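Local coordinates for protein membrane-bound lytic murein transglycosylase A (Burkholderia pseudomallei, PDB 6QK4) that probably cleaves the glycosidic bond between N-acetylmuramic acid and N-acetylglucosamine in peptidoglycan, forming a 1,6-anhydro bond in the muramic acid residue, at residues 124-129 with 152-157; 190-195 with 236-241; 196-201 with 230-235. All blocks are in the same frame, centred on the assembly; numbering follows the deposited sequence.

Contact 1 of 3, residues 124-129 with 152-157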
loop_
_atom_site.group_PDB
_atom_site.type_symbol
_atom_site.label_atom_id
_atom_site.label_comp_id
_atom_site.label_asym_id
_atom_site.label_seq_id
_atom_site.Cartn_x
_atom_site.Cartn_y
_atom_site.Cartn_z
ATOM N N ALA A 124 -1.260 24.169 0.372
ATOM C CA ALA A 124 -0.423 23.883 -0.794
ATOM C C ALA A 124 0.488 22.680 -0.586
ATOM O O ALA A 124 1.018 22.482 0.509
ATOM C CB ALA A 124 0.469 25.082 -1.121
ATOM N N LEU A 125 0.688 21.910 -1.650
ATOM C CA LEU A 125 1.883 21.089 -1.816
ATOM C C LEU A 125 2.919 21.912 -2.592
ATOM O O LEU A 125 2.573 22.651 -3.513
ATOM C CB LEU A 125 1.560 19.785 -2.565
ATOM C CG LEU A 125 0.358 18.989 -2.040
ATOM C CD1 LEU A 125 0.168 17.666 -2.868
ATOM C CD2 LEU A 125 0.536 18.710 -0.558
ATOM N N TYR A 126 4.201 21.757 -2.250
ATOM C CA TYR A 126 5.257 22.591 -2.838
ATOM C C TYR A 126 6.280 21.801 -3.634
ATOM O O TYR A 126 6.671 20.697 -3.227
ATOM C CB TYR A 126 6.005 23.334 -1.744
ATOM C CG TYR A 126 5.149 24.276 -0.995
ATOM C CD1 TYR A 126 5.016 25.612 -1.418
ATOM C CD2 TYR A 126 4.495 23.878 0.156
ATOM C CE1 TYR A 126 4.241 26.498 -0.716
ATOM C CE2 TYR A 126 3.705 24.776 0.844
ATOM C CZ TYR A 126 3.586 26.070 0.394
ATOM O OH TYR A 126 2.776 26.929 1.106
ATOM N N ARG A 127 6.695 22.348 -4.788
ATOM C CA ARG A 127 7.883 21.850 -5.471
ATOM C C ARG A 127 9.141 22.279 -4.722
ATOM O O ARG A 127 9.109 23.145 -3.834
ATOM C CB ARG A 127 7.996 22.393 -6.892
ATOM C CG ARG A 127 6.796 22.194 -7.744
ATOM C CD ARG A 127 6.989 22.858 -9.120
ATOM N NE ARG A 127 5.889 23.775 -9.418
ATOM C CZ ARG A 127 4.934 23.542 -10.323
ATOM N NH1 ARG A 127 4.934 22.420 -11.044
ATOM N NH2 ARG A 127 3.972 24.438 -10.508
ATOM N N TRP A 128 10.270 21.688 -5.107
ATOM C CA TRP A 128 11.534 22.179 -4.577
ATOM C C TRP A 128 11.669 23.671 -4.923
ATOM O O TRP A 128 11.405 24.066 -6.066
ATOM C CB TRP A 128 12.704 21.362 -5.136
ATOM C CG TRP A 128 14.031 21.776 -4.568
ATOM C CD1 TRP A 128 14.891 22.697 -5.100
ATOM C CD2 TRP A 128 14.644 21.305 -3.357
ATOM N NE1 TRP A 128 15.999 22.822 -4.304
ATOM C CE2 TRP A 128 15.876 21.986 -3.226
ATOM C CE3 TRP A 128 14.278 20.378 -2.379
ATOM C CZ2 TRP A 128 16.749 21.761 -2.164
ATOM C CZ3 TRP A 128 15.142 20.152 -1.319
ATOM C CH2 TRP A 128 16.368 20.855 -1.213
ATOM N N PRO A 129 12.011 24.526 -3.962
ATOM C CA PRO A 129 11.973 25.973 -4.212
ATOM C C PRO A 129 13.066 26.375 -5.192
ATOM O O PRO A 129 14.235 26.013 -5.020
ATOM C CB PRO A 129 12.209 26.586 -2.828
ATOM C CG PRO A 129 11.983 25.503 -1.857
ATOM C CD PRO A 129 12.346 24.209 -2.576
ATOM N N GLY A 152 5.135 31.073 -4.264
ATOM C CA GLY A 152 5.283 30.895 -5.688
ATOM C C GLY A 152 5.788 29.538 -6.118
ATOM O O GLY A 152 5.891 29.297 -7.321
ATOM N N ASN A 153 6.130 28.640 -5.184
ATOM C CA ASN A 153 6.581 27.307 -5.547
ATOM C C ASN A 153 5.489 26.264 -5.341
ATOM O O ASN A 153 5.791 25.074 -5.196
ATOM C CB ASN A 153 7.837 26.948 -4.751
ATOM C CG ASN A 153 9.048 27.794 -5.158
ATOM O OD1 ASN A 153 9.624 27.602 -6.235
ATOM N ND2 ASN A 153 9.422 28.730 -4.303
ATOM N N GLU A 154 4.233 26.704 -5.276
ATOM C CA GLU A 154 3.120 25.793 -5.038
ATOM C C GLU A 154 2.911 24.907 -6.267
ATOM O O GLU A 154 2.987 25.372 -7.411
ATOM C CB GLU A 154 1.857 26.602 -4.699
ATOM C CG GLU A 154 1.950 27.467 -3.441
ATOM C CD GLU A 154 2.541 28.847 -3.716
ATOM O OE1 GLU A 154 2.880 29.095 -4.887
ATOM O OE2 GLU A 154 2.687 29.647 -2.760
ATOM N N LEU A 155 2.697 23.607 -6.043
ATOM C CA LEU A 155 2.452 22.661 -7.117
ATOM C C LEU A 155 0.946 22.481 -7.352
ATOM O O LEU A 155 0.509 22.451 -8.517
ATOM C CB LEU A 155 3.145 21.330 -6.782
ATOM C CG LEU A 155 2.965 20.147 -7.716
ATOM C CD1 LEU A 155 3.449 20.511 -9.142
ATOM C CD2 LEU A 155 3.646 18.844 -7.181
ATOM N N VAL A 156 0.170 22.467 -6.281
ATOM C CA VAL A 156 -1.268 22.230 -6.325
ATOM C C VAL A 156 -1.808 22.528 -4.929
ATOM O O VAL A 156 -1.042 22.572 -3.944
ATOM C CB VAL A 156 -1.530 20.764 -6.769
ATOM C CG1 VAL A 156 -1.008 19.771 -5.716
ATOM C CG2 VAL A 156 -2.983 20.510 -7.040
ATOM N N TRP A 157 -3.123 22.738 -4.824
ATOM C CA TRP A 157 -3.758 23.091 -3.560
ATOM C C TRP A 157 -4.752 22.011 -3.125
ATOM O O TRP A 157 -5.653 21.669 -3.884
ATOM C CB TRP A 157 -4.474 24.444 -3.677
ATOM C CG TRP A 157 -3.544 25.545 -4.065
ATOM C CD1 TRP A 157 -3.097 25.859 -5.339
ATOM C CD2 TRP A 157 -2.925 26.456 -3.184
ATOM N NE1 TRP A 157 -2.238 26.935 -5.280
ATOM C CE2 TRP A 157 -2.120 27.323 -3.965
ATOM C CE3 TRP A 157 -2.971 26.639 -1.792
ATOM C CZ2 TRP A 157 -1.367 28.345 -3.397
ATOM C CZ3 TRP A 157 -2.231 27.662 -1.233
ATOM C CH2 TRP A 157 -1.439 28.504 -2.032
HETATM O O HOH W 1 2.543 29.154 -0.184
#
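Three backbone hydrogen bonds tie Leu125 and Arg127 to 153-156, two of them to the strand beginning at Glu154 and the third to Asn153 just before it. Leu155 N reaches Leu125 O at 2.7 Å with a nearly straight N-H...O angle of 175°, Leu125 N gives to Val156 O, and Arg127 N gives to Asn153 O. The short strand axes run antiparallel, 152° between their directions, and Ala124 with Trp157 forms a non-hydrogen-bonded pair.

Apolar contacts flank this backbone. Ala124 CB sits over one face of the Trp157 indole, 3.9 Å from the centroid of its six-membered ring and 17° off the normal, a CH-pi contact. The same methyl meets Glu154 CG at 3.6 Å. Leu125 and Val156 lie side by side, CD1 against CG1 at 3.7 Å, on the side of the strands that faces helix 161-170 and Met183. The Arg127 and Leu155 side chains cross at about a right angle.

Among the polar side chains, Glu154 runs alongside Tyr126, its chain bent at chi2; a water bridges them, 2.6 Å from Tyr126 OH and from Glu154 OE2, donating to the carboxylate. Asn153 packs its amide against Pro129, while its OD1 accepts from Ala130 N.

The hydrogen bonds assigned between the segments are thus all main chain to main chain, whereas the phenol and carboxylate are bridged by one water within this MltA-specific insert region.

Contact 2 of 3, residues 190-195 with 236-241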
loop_
_atom_site.group_PDB
_atom_site.type_symbol
_atom_site.label_atom_id
_atom_site.label_comp_id
_atom_site.label_asym_id
_atom_site.label_seq_id
_atom_site.Cartn_x
_atom_site.Cartn_y
_atom_site.Cartn_z
ATOM N N THR A 190 13.719 17.071 0.397
ATOM C CA THR A 190 13.475 17.218 1.826
ATOM C C THR A 190 14.302 18.387 2.362
ATOM O O THR A 190 15.236 18.859 1.714
ATOM C CB THR A 190 13.818 15.919 2.576
ATOM O OG1 THR A 190 13.774 16.144 3.979
ATOM C CG2 THR A 190 15.225 15.421 2.200
ATOM N N ASN A 191 13.911 18.895 3.537
ATOM C CA ASN A 191 14.754 19.882 4.202
ATOM C C ASN A 191 15.832 19.218 5.059
ATOM O O ASN A 191 16.637 19.930 5.690
ATOM C CB ASN A 191 13.886 20.832 5.032
ATOM C CG ASN A 191 13.197 20.144 6.200
ATOM O OD1 ASN A 191 13.101 18.914 6.301
ATOM N ND2 ASN A 191 12.715 20.951 7.114
ATOM N N ASN A 192 15.885 17.885 5.024
ATOM C CA ASN A 192 16.762 17.029 5.825
ATOM C C ASN A 192 16.817 17.511 7.262
ATOM O O ASN A 192 17.865 17.874 7.795
ATOM C CB ASN A 192 18.166 16.914 5.230
ATOM C CG ASN A 192 18.465 15.496 4.700
ATOM O OD1 ASN A 192 17.723 14.530 4.957
ATOM N ND2 ASN A 192 19.547 15.378 3.942
ATOM N N GLN A 193 15.644 17.504 7.882
ATOM C CA GLN A 193 15.443 17.797 9.285
ATOM C C GLN A 193 14.672 16.628 9.869
ATOM O O GLN A 193 13.944 15.943 9.144
ATOM C CB GLN A 193 14.669 19.115 9.493
ATOM C CG GLN A 193 15.390 20.349 8.928
ATOM C CD GLN A 193 16.531 20.846 9.825
ATOM O OE1 GLN A 193 16.706 20.377 10.946
ATOM N NE2 GLN A 193 17.295 21.802 9.326
ATOM N N PRO A 194 14.807 16.372 11.164
ATOM C CA PRO A 194 14.303 15.105 11.716
ATOM C C PRO A 194 12.782 15.009 11.663
ATOM O O PRO A 194 12.076 15.993 11.893
ATOM C CB PRO A 194 14.800 15.128 13.168
ATOM C CG PRO A 194 15.861 16.169 13.208
ATOM C CD PRO A 194 15.538 17.171 12.160
ATOM N N TYR A 195 12.283 13.799 11.373
ATOM C CA TYR A 195 10.855 13.511 11.494
ATOM C C TYR A 195 10.463 13.394 12.963
ATOM O O TYR A 195 11.204 12.832 13.779
ATOM C CB TYR A 195 10.485 12.213 10.749
ATOM C CG TYR A 195 9.031 11.820 10.917
ATOM C CD1 TYR A 195 8.020 12.588 10.351
ATOM C CD2 TYR A 195 8.659 10.700 11.653
ATOM C CE1 TYR A 195 6.674 12.262 10.513
ATOM C CE2 TYR A 195 7.301 10.356 11.811
ATOM C CZ TYR A 195 6.319 11.137 11.231
ATOM O OH TYR A 195 4.973 10.844 11.369
ATOM N N ASN A 236 6.713 18.885 13.822
ATOM C CA ASN A 236 7.520 18.019 12.976
ATOM C C ASN A 236 8.447 18.864 12.120
ATOM O O ASN A 236 8.001 19.429 11.109
ATOM C CB ASN A 236 6.631 17.134 12.075
ATOM C CG ASN A 236 7.445 16.359 11.049
ATOM O OD1 ASN A 236 8.613 16.067 11.292
ATOM N ND2 ASN A 236 6.847 16.025 9.879
ATOM N N PRO A 237 9.740 18.935 12.424
ATOM C CA PRO A 237 10.618 19.817 11.637
ATOM C C PRO A 237 10.821 19.352 10.209
ATOM O O PRO A 237 11.170 20.174 9.346
ATOM C CB PRO A 237 11.937 19.824 12.429
ATOM C CG PRO A 237 11.895 18.625 13.284
ATOM C CD PRO A 237 10.436 18.280 13.548
ATOM N N ARG A 238 10.591 18.073 9.914
ATOM C CA ARG A 238 10.797 17.614 8.551
ATOM C C ARG A 238 9.734 18.179 7.609
ATOM O O ARG A 238 8.565 18.339 7.991
ATOM C CB ARG A 238 10.788 16.086 8.513
ATOM C CG ARG A 238 11.294 15.534 7.216
ATOM C CD ARG A 238 11.360 14.037 7.320
ATOM N NE ARG A 238 12.011 13.424 6.168
ATOM C CZ ARG A 238 13.315 13.508 5.888
ATOM N NH1 ARG A 238 14.143 14.212 6.667
ATOM N NH2 ARG A 238 13.796 12.897 4.810
ATOM N N PHE A 239 10.163 18.495 6.386
ATOM C CA PHE A 239 9.330 19.046 5.311
ATOM C C PHE A 239 9.685 18.390 3.978
ATOM O O PHE A 239 10.836 18.457 3.532
ATOM C CB PHE A 239 9.483 20.577 5.181
ATOM C CG PHE A 239 8.334 21.215 4.469
ATOM C CD1 PHE A 239 7.175 21.553 5.179
ATOM C CD2 PHE A 239 8.364 21.394 3.097
ATOM C CE1 PHE A 239 6.088 22.124 4.506
ATOM C CE2 PHE A 239 7.280 21.935 2.407
ATOM C CZ PHE A 239 6.132 22.283 3.119
ATOM N N VAL A 240 8.683 17.838 3.286
ATOM C CA VAL A 240 8.910 17.088 2.060
ATOM C C VAL A 240 8.318 17.846 0.886
ATOM O O VAL A 240 7.207 18.375 0.974
ATOM C CB VAL A 240 8.297 15.683 2.198
ATOM C CG1 VAL A 240 8.316 14.906 0.865
ATOM C CG2 VAL A 240 8.972 14.930 3.353
ATOM N N PHE A 241 9.071 17.899 -0.215
ATOM C CA PHE A 241 8.684 18.544 -1.453
ATOM C C PHE A 241 8.279 17.491 -2.468
ATOM O O PHE A 241 8.549 16.304 -2.294
ATOM C CB PHE A 241 9.830 19.366 -2.015
ATOM C CG PHE A 241 10.309 20.420 -1.065
ATOM C CD1 PHE A 241 9.643 21.626 -0.992
ATOM C CD2 PHE A 241 11.376 20.166 -0.218
ATOM C CE1 PHE A 241 10.075 22.628 -0.102
ATOM C CE2 PHE A 241 11.814 21.133 0.666
ATOM C CZ PHE A 241 11.164 22.371 0.723
#
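Asn191 grips the backbone of 237-239 with its side-chain amide. ND2 donates to Pro237 O at 2.8 Å, with the acceptor in the amide plane and an N-H...O angle of 168°, while OD1 accepts from Phe239 N, which stands above the carbonyl plane. With CG between the backbone N and carbonyl carbon (chi1 66°), the amide faces the opposing chain, and Asn191 N adds a bond to Phe239 O at 3.1 Å.

Arg238 extends from CG to NE and brings NH1 to Gln193 O at 3.0 Å, within the guanidinium plane. Thr190 OG1 lies over a face of that group, 3.3 Å from Arg238 CZ; this hydroxyl accepts from Asn192 N in an ST turn. Asn236 OD1 likewise accepts from Arg238 N, forming an Asx turn, and also from Arg196 N.

Farther out, Pro194 and Pro237 cross at about a right angle, with CD and CG 4.1 Å apart, and the Tyr195 ring stands 83° from the Asn236 amide plane.

Thr190 and Val240 pair where strands 182-190 and 240-244 meet. Phe239 packs on helix 141-147, whose Arg141 bonds to the backbone of 236-238, and Tyr195 and Asn236 touch helix 161-170.

Contact 3 of 3, residues 196-201 with 230-235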
loop_
_atom_site.group_PDB
_atom_site.type_symbol
_atom_site.label_atom_id
_atom_site.label_comp_id
_atom_site.label_asym_id
_atom_site.label_seq_id
_atom_site.Cartn_x
_atom_site.Cartn_y
_atom_site.Cartn_z
ATOM N N ARG A 196 9.286 13.920 13.301
ATOM C CA ARG A 196 8.700 13.743 14.629
ATOM C C ARG A 196 7.204 13.560 14.464
ATOM O O ARG A 196 6.517 14.464 13.978
ATOM C CB ARG A 196 8.987 14.936 15.555
ATOM C CG ARG A 196 10.436 15.327 15.610
ATOM C CD ARG A 196 10.743 16.193 16.807
ATOM N NE ARG A 196 12.129 16.658 16.740
ATOM C CZ ARG A 196 12.548 17.860 17.130
ATOM N NH1 ARG A 196 11.688 18.735 17.647
ATOM N NH2 ARG A 196 13.836 18.181 17.020
ATOM N N SER A 197 6.695 12.425 14.916
ATOM C CA SER A 197 5.307 12.089 14.656
ATOM C C SER A 197 4.338 12.948 15.480
ATOM O O SER A 197 4.405 12.997 16.714
ATOM C CB SER A 197 5.080 10.598 14.950
ATOM O OG SER A 197 3.768 10.453 15.435
ATOM N N ILE A 198 3.383 13.585 14.793
ATOM C CA ILE A 198 2.353 14.329 15.497
ATOM C C ILE A 198 1.391 13.408 16.246
ATOM O O ILE A 198 0.761 13.836 17.213
ATOM C CB ILE A 198 1.615 15.266 14.533
ATOM C CG1 ILE A 198 0.888 14.464 13.413
ATOM C CG2 ILE A 198 2.605 16.251 13.949
ATOM C CD1 ILE A 198 -0.014 15.348 12.493
ATOM N N GLY A 199 1.224 12.156 15.807
ATOM C CA GLY A 199 0.412 11.243 16.602
ATOM C C GLY A 199 1.018 10.986 17.976
ATOM O O GLY A 199 0.315 10.982 18.986
ATOM N N LYS A 200 2.316 10.695 18.010
ATOM C CA LYS A 200 3.019 10.528 19.273
ATOM C C LYS A 200 2.939 11.783 20.138
ATOM O O LYS A 200 2.831 11.704 21.374
ATOM C CB LYS A 200 4.478 10.165 18.987
ATOM C CG LYS A 200 5.323 10.036 20.246
ATOM C CD LYS A 200 6.699 9.479 19.908
ATOM C CE LYS A 200 7.580 9.385 21.155
ATOM N NZ LYS A 200 8.796 8.541 20.855
ATOM N N TRP A 201 2.974 12.956 19.513
ATOM C CA TRP A 201 2.817 14.173 20.294
ATOM C C TRP A 201 1.439 14.229 20.941
ATOM O O TRP A 201 1.318 14.558 22.135
ATOM C CB TRP A 201 3.057 15.407 19.415
ATOM C CG TRP A 201 3.296 16.631 20.250
ATOM C CD1 TRP A 201 4.496 17.141 20.629
ATOM C CD2 TRP A 201 2.301 17.445 20.831
ATOM N NE1 TRP A 201 4.314 18.261 21.393
ATOM C CE2 TRP A 201 2.967 18.473 21.549
ATOM C CE3 TRP A 201 0.900 17.444 20.793
ATOM C CZ2 TRP A 201 2.286 19.446 22.222
ATOM C CZ3 TRP A 201 0.223 18.409 21.477
ATOM C CH2 TRP A 201 0.913 19.402 22.197
ATOM N N ASP A 230 -2.132 24.321 13.170
ATOM C CA ASP A 230 -0.873 24.761 12.575
ATOM C C ASP A 230 0.299 24.475 13.504
ATOM O O ASP A 230 1.358 23.996 13.057
ATOM C CB ASP A 230 -0.921 26.253 12.250
ATOM C CG ASP A 230 -1.652 26.550 10.943
ATOM O OD1 ASP A 230 -2.108 25.598 10.273
ATOM O OD2 ASP A 230 -1.773 27.747 10.606
ATOM N N ALA A 231 0.129 24.790 14.793
ATOM C CA ALA A 231 1.182 24.532 15.782
ATOM C C ALA A 231 1.481 23.045 15.934
ATOM O O ALA A 231 2.637 22.667 16.168
ATOM C CB ALA A 231 0.806 25.130 17.140
ATOM N N LEU A 232 0.475 22.179 15.808
ATOM C CA LEU A 232 0.770 20.749 15.887
ATOM C C LEU A 232 1.651 20.317 14.730
ATOM O O LEU A 232 2.647 19.597 14.913
ATOM C CB LEU A 232 -0.530 19.939 15.896
ATOM C CG LEU A 232 -0.439 18.391 15.829
ATOM C CD1 LEU A 232 0.358 17.764 16.999
ATOM C CD2 LEU A 232 -1.864 17.786 15.699
ATOM N N LEU A 233 1.316 20.759 13.516
ATOM C CA LEU A 233 2.105 20.309 12.383
ATOM C C LEU A 233 3.544 20.813 12.487
ATOM O O LEU A 233 4.488 20.085 12.117
ATOM C CB LEU A 233 1.436 20.738 11.082
ATOM C CG LEU A 233 -0.020 20.307 10.887
ATOM C CD1 LEU A 233 -0.480 20.580 9.497
ATOM C CD2 LEU A 233 -0.164 18.823 11.127
ATOM N N ASP A 234 3.729 22.017 13.068
ATOM C CA ASP A 234 5.054 22.594 13.246
ATOM C C ASP A 234 5.907 21.819 14.244
ATOM O O ASP A 234 7.126 21.997 14.260
ATOM C CB ASP A 234 4.937 24.033 13.711
ATOM C CG ASP A 234 4.658 24.985 12.593
ATOM O OD1 ASP A 234 4.669 24.556 11.411
ATOM O OD2 ASP A 234 4.402 26.160 12.896
ATOM N N THR A 235 5.317 20.936 15.048
ATOM C CA THR A 235 6.157 20.117 15.910
ATOM C C THR A 235 6.963 19.080 15.136
ATOM O O THR A 235 7.796 18.411 15.750
ATOM C CB THR A 235 5.323 19.414 16.983
ATOM O OG1 THR A 235 4.515 18.410 16.370
ATOM C CG2 THR A 235 4.448 20.390 17.728
#
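Ile198 points its branched side chain at the end of helix 229-234 and meets Leu232, Leu233 and Thr235 with different atoms. Its CB faces Leu232 CD1 at 3.7 Å, and its CG2 approaches Leu232 O at 3.5 Å. At chi1 62° CG1 is wedged between the two main-chain branches, and an extended chi2 sends CD1 to Leu233 CD2, 3.7 Å away, where the two side chains meet at a slant. Against Thr235 the isoleucine is turned by about a right angle.

Trp201, one turn on, supplies a flat surface: Thr235 CG2 is over one face of the indole, offset toward the rim, 4.2 Å from Trp201 NE1. Leu232 CD1 approaches the same ring at CE3, 3.8 Å away, and so touches both Ile198 and Trp201. Arg196 lays its aliphatic chain beside Thr235 O, with CB at 3.7 Å.

Some polar groups are met within their own segment. Thr235 OG1 donates to Leu232 O at 2.6 Å, in the carbonyl plane, and Thr235 N uses the same oxygen. Ser197 is the N-cap of helix 198-204; its OG accepts from Lys200 N at 178°. Asp234 instead forms a salt bridge with Arg146.

With no hydrogen bond between the segments, the helices and their flanking residues meet mainly through van der Waals contacts, which Phe165, Ile218 and Trp221 extend to neighbouring helices.

All three contacts fall within the MltA-specific insert range, and contact 1 closes before the other two open. Contact 3 is nested inside the chain loop closed by contact 2; their centres are 12 Å apart, and Asn236 OD1 lies 3.0 Å from Arg196 N, a probable hydrogen bond. Contacts 1 and 2, 15 Å apart between centres, reach the same strand system and touch through Trp128 and Phe241, whose rings meet edge-to-face. Contacts 1 and 3 do not touch, with nearest atoms about 9 Å apart. Strand 240-244 follows helix 229-234, so contact 2 joins strand pairing to helix packing and the insert region is held together from its strands to its helices, with helix 161-170 bordering all three.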